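Local coordinates for putative type I restriction enzyme R protein (Bacteroides fragilis NCTC 9343, PDB 3EVY) that is part of a putative type I restriction enzyme R subunit, probably required for ATP hydrolysis and DNA cleavage but not for modification, at residues F27-G38 with I76-K87. Numbering follows the deposited sequence.
Sequences FLSYFPTVKSVG and IEEQRFADYQSK
Tyr84 lies with its ring sandwiched between Val34 and Phe27. The methyl CG2 of Val34 stands 3.7 Å from the Tyr84 ring centroid and only 4° off the ring normal, which defines a CH-pi contact over the centre of that face. The opposite face receives the edge of Phe27: the ring planes are inclined at 80° with centroids 5.0 Å apart, a T-shaped pair in which CE2 and CZ of Phe27 do the touching. At the Tyr84 rim, Val37 CG2 lies in the ring plane, 3.8 Å from CD1 of Tyr84. Tyr84 CG is anti to its carbonyl carbon, a torsion that carries the phenol from helix 78-91 to the turn after helix 12-30. There Tyr84 OH comes 2.9 Å from Phe31 O, while Leu28 CD2 lies against Tyr84 OH, the two side chains crossing at about a right angle. Further along, Leu28 and Ile76 meet tip to tip, with CD1 of the leucine 3.9 Å from CG1 of the isoleucine.

Val34 is itself a knob in a hole formed by Arg80, Asp83, Tyr84 and Lys87. Its two methyls divide the work: CG2 covers the ring and reaches Asp83 CB, whereas CG1 meets the aliphatic chain of Lys87, whose bends at chi2 and chi3 bring Lys87 CE to 3.5 Å from Val34 O. The start of helix 34-38 is fixed by the N-cap Thr33, where Ser36 N donates to OG1.

Phe49, Phe53 and Met56 of helix 43-63 extend this apolar cluster. Axes 9.6 Å apart and inclined by 9° show helix 34-38 running nearly parallel to the 78-87 segment of helix 78-91. Val34 inserts into helix 78-91, while Tyr84 enters a hole built from both helix 12-30 and helix 34-38, knobs-into-holes packing typical of a small all-helical bundle.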
# COMPACT_ATOMS: atom_id res chain seq x y z
N PHE A 27 5.64 4.55 -2.30
CA PHE A 27 5.83 3.62 -1.16
C PHE A 27 7.00 2.64 -1.41
O PHE A 27 7.85 2.46 -0.55
CB PHE A 27 4.55 2.79 -0.96
CG PHE A 27 4.67 1.73 0.11
CD1 PHE A 27 4.41 2.03 1.44
CD2 PHE A 27 5.01 0.43 -0.22
CE1 PHE A 27 4.53 1.01 2.45
CE2 PHE A 27 5.11 -0.56 0.74
CZ PHE A 27 4.89 -0.28 2.08
N LEU A 28 7.00 1.98 -2.55
CA LEU A 28 8.07 1.03 -2.92
C LEU A 28 9.47 1.66 -3.03
O LEU A 28 10.47 0.99 -2.81
CB LEU A 28 7.74 0.25 -4.21
CG LEU A 28 6.56 -0.70 -4.07
CD1 LEU A 28 6.07 -1.20 -5.46
CD2 LEU A 28 6.85 -1.83 -3.08
N SER A 29 9.56 2.95 -3.36
CA SER A 29 10.90 3.60 -3.39
C SER A 29 11.44 3.83 -1.98
O SER A 29 12.63 4.06 -1.81
CB SER A 29 10.86 4.89 -4.20
OG SER A 29 10.07 5.81 -3.47
N TYR A 30 10.57 3.76 -0.97
CA TYR A 30 11.00 3.86 0.42
C TYR A 30 11.20 2.49 1.06
O TYR A 30 12.14 2.31 1.84
CB TYR A 30 9.94 4.55 1.30
CG TYR A 30 9.93 6.07 1.25
CD1 TYR A 30 10.83 6.85 2.03
CD2 TYR A 30 9.01 6.75 0.44
CE1 TYR A 30 10.81 8.26 1.99
CE2 TYR A 30 8.97 8.14 0.39
CZ TYR A 30 9.87 8.89 1.17
OH TYR A 30 9.80 10.28 1.09
N PHE A 31 10.32 1.53 0.75
CA PHE A 31 10.28 0.18 1.39
C PHE A 31 10.20 -0.84 0.29
O PHE A 31 9.12 -1.31 -0.04
CB PHE A 31 9.07 0.07 2.31
CG PHE A 31 8.97 1.28 3.26
CD1 PHE A 31 9.90 1.47 4.27
CD2 PHE A 31 7.94 2.20 3.10
CE1 PHE A 31 9.84 2.62 5.07
CE2 PHE A 31 7.84 3.34 3.90
CZ PHE A 31 8.77 3.55 4.89
N PRO A 32 11.34 -1.11 -0.34
CA PRO A 32 11.37 -1.95 -1.52
C PRO A 32 10.92 -3.38 -1.30
O PRO A 32 10.49 -3.99 -2.23
CB PRO A 32 12.83 -1.86 -1.98
CG PRO A 32 13.62 -1.44 -0.75
CD PRO A 32 12.66 -0.50 -0.04
N THR A 33 11.03 -3.93 -0.07
CA THR A 33 10.68 -5.29 0.21
C THR A 33 10.02 -5.38 1.61
O THR A 33 10.03 -4.45 2.38
CB THR A 33 11.93 -6.21 0.26
OG1 THR A 33 12.81 -5.71 1.29
CG2 THR A 33 12.67 -6.22 -1.11
N VAL A 34 9.46 -6.52 1.91
CA VAL A 34 8.82 -6.67 3.25
C VAL A 34 9.89 -6.63 4.34
O VAL A 34 9.74 -5.95 5.35
CB VAL A 34 7.93 -7.88 3.29
CG1 VAL A 34 7.39 -8.17 4.73
CG2 VAL A 34 6.74 -7.68 2.29
N LYS A 35 11.01 -7.29 4.09
CA LYS A 35 12.08 -7.33 5.08
C LYS A 35 12.61 -5.95 5.35
O LYS A 35 12.98 -5.67 6.49
CB LYS A 35 13.23 -8.21 4.58
CG LYS A 35 14.11 -8.72 5.68
CD LYS A 35 14.89 -9.93 5.23
CE LYS A 35 14.17 -11.21 5.66
NZ LYS A 35 14.52 -12.42 4.88
N SER A 36 12.68 -5.08 4.33
CA SER A 36 13.15 -3.67 4.55
C SER A 36 12.34 -2.91 5.63
O SER A 36 12.89 -2.02 6.36
CB SER A 36 13.18 -2.87 3.25
OG SER A 36 11.91 -2.37 2.94
N VAL A 37 11.06 -3.27 5.76
CA VAL A 37 10.21 -2.68 6.82
C VAL A 37 10.66 -3.21 8.17
O VAL A 37 10.86 -2.44 9.13
CB VAL A 37 8.69 -2.95 6.65
CG1 VAL A 37 7.88 -2.28 7.82
CG2 VAL A 37 8.16 -2.47 5.31
N GLY A 38 10.84 -4.51 8.24
CA GLY A 38 11.46 -5.15 9.42
C GLY A 38 12.77 -4.49 9.85
O GLY A 38 13.04 -4.42 11.03
N ILE A 76 1.74 -4.04 -6.89
CA ILE A 76 1.85 -4.85 -5.69
C ILE A 76 0.81 -5.91 -5.70
O ILE A 76 -0.41 -5.61 -5.69
CB ILE A 76 1.74 -4.02 -4.33
CG1 ILE A 76 2.63 -2.77 -4.39
CG2 ILE A 76 2.23 -4.91 -3.14
CD1 ILE A 76 2.63 -1.91 -3.07
N GLU A 77 1.27 -7.15 -5.70
CA GLU A 77 0.34 -8.26 -5.75
C GLU A 77 -0.41 -8.34 -4.42
O GLU A 77 0.11 -7.88 -3.40
CB GLU A 77 1.16 -9.56 -5.93
CG GLU A 77 1.58 -9.78 -7.37
CD GLU A 77 2.29 -11.10 -7.55
OE1 GLU A 77 2.55 -11.78 -6.53
OE2 GLU A 77 2.60 -11.45 -8.73
N GLU A 78 -1.61 -8.95 -4.42
CA GLU A 78 -2.41 -9.10 -3.17
C GLU A 78 -1.64 -9.73 -2.05
O GLU A 78 -1.62 -9.19 -0.92
CB GLU A 78 -3.67 -9.92 -3.44
CG GLU A 78 -4.77 -9.09 -4.05
CD GLU A 78 -5.19 -7.90 -3.14
OE1 GLU A 78 -5.33 -8.03 -1.91
OE2 GLU A 78 -5.32 -6.81 -3.68
N GLN A 79 -0.97 -10.86 -2.34
CA GLN A 79 -0.18 -11.55 -1.30
C GLN A 79 0.96 -10.71 -0.72
O GLN A 79 1.08 -10.57 0.53
CB GLN A 79 0.35 -12.89 -1.83
CG GLN A 79 1.02 -13.75 -0.71
CD GLN A 79 0.13 -13.93 0.53
OE1 GLN A 79 -0.98 -14.48 0.45
NE2 GLN A 79 0.59 -13.43 1.68
N ARG A 80 1.80 -10.17 -1.61
CA ARG A 80 2.84 -9.23 -1.22
C ARG A 80 2.26 -8.09 -0.36
O ARG A 80 2.83 -7.70 0.69
CB ARG A 80 3.50 -8.66 -2.48
CG ARG A 80 4.65 -7.64 -2.19
CD ARG A 80 5.90 -8.25 -1.49
NE ARG A 80 6.63 -9.30 -2.21
CZ ARG A 80 7.71 -9.08 -3.00
NH1 ARG A 80 8.19 -7.84 -3.20
NH2 ARG A 80 8.32 -10.09 -3.60
N PHE A 81 1.11 -7.57 -0.78
CA PHE A 81 0.50 -6.42 -0.07
C PHE A 81 0.12 -6.89 1.33
O PHE A 81 0.35 -6.18 2.28
CB PHE A 81 -0.78 -5.97 -0.80
CG PHE A 81 -1.30 -4.65 -0.32
CD1 PHE A 81 -0.74 -3.44 -0.83
CD2 PHE A 81 -2.28 -4.58 0.67
CE1 PHE A 81 -1.17 -2.22 -0.37
CE2 PHE A 81 -2.73 -3.32 1.12
CZ PHE A 81 -2.18 -2.15 0.60
N ALA A 82 -0.50 -8.09 1.41
CA ALA A 82 -0.81 -8.73 2.72
C ALA A 82 0.40 -8.92 3.63
O ALA A 82 0.31 -8.79 4.85
CB ALA A 82 -1.49 -10.06 2.51
N ASP A 83 1.54 -9.28 3.04
CA ASP A 83 2.79 -9.38 3.79
C ASP A 83 3.25 -8.04 4.36
O ASP A 83 3.68 -7.95 5.49
CB ASP A 83 3.86 -10.04 2.91
CG ASP A 83 3.54 -11.52 2.59
OD1 ASP A 83 2.78 -12.16 3.35
OD2 ASP A 83 4.01 -12.03 1.57
N TYR A 84 3.14 -6.95 3.59
CA TYR A 84 3.37 -5.64 4.20
C TYR A 84 2.34 -5.37 5.31
O TYR A 84 2.64 -4.75 6.33
CB TYR A 84 3.28 -4.54 3.14
CG TYR A 84 4.49 -4.40 2.23
CD1 TYR A 84 5.69 -3.80 2.70
CD2 TYR A 84 4.44 -4.83 0.89
CE1 TYR A 84 6.77 -3.62 1.86
CE2 TYR A 84 5.55 -4.68 0.05
CZ TYR A 84 6.69 -4.08 0.53
OH TYR A 84 7.79 -3.90 -0.31
N GLN A 85 1.12 -5.85 5.09
CA GLN A 85 0.04 -5.56 6.03
C GLN A 85 0.32 -6.27 7.36
O GLN A 85 0.11 -5.71 8.44
CB GLN A 85 -1.25 -5.99 5.42
CG GLN A 85 -2.49 -5.50 6.13
CD GLN A 85 -3.74 -6.15 5.56
OE1 GLN A 85 -3.99 -7.34 5.76
NE2 GLN A 85 -4.51 -5.39 4.86
N SER A 86 0.88 -7.48 7.32
CA SER A 86 1.24 -8.13 8.62
C SER A 86 2.18 -7.25 9.44
O SER A 86 2.00 -7.11 10.67
CB SER A 86 1.87 -9.51 8.43
OG SER A 86 1.00 -10.29 7.62
N LYS A 87 3.16 -6.65 8.77
CA LYS A 87 4.12 -5.76 9.47
C LYS A 87 3.40 -4.57 10.04
O LYS A 87 3.74 -4.06 11.14
CB LYS A 87 5.22 -5.22 8.53
CG LYS A 87 6.07 -6.25 7.89
CD LYS A 87 7.01 -6.90 8.92
CE LYS A 87 8.40 -7.30 8.33
NZ LYS A 87 9.07 -8.32 9.27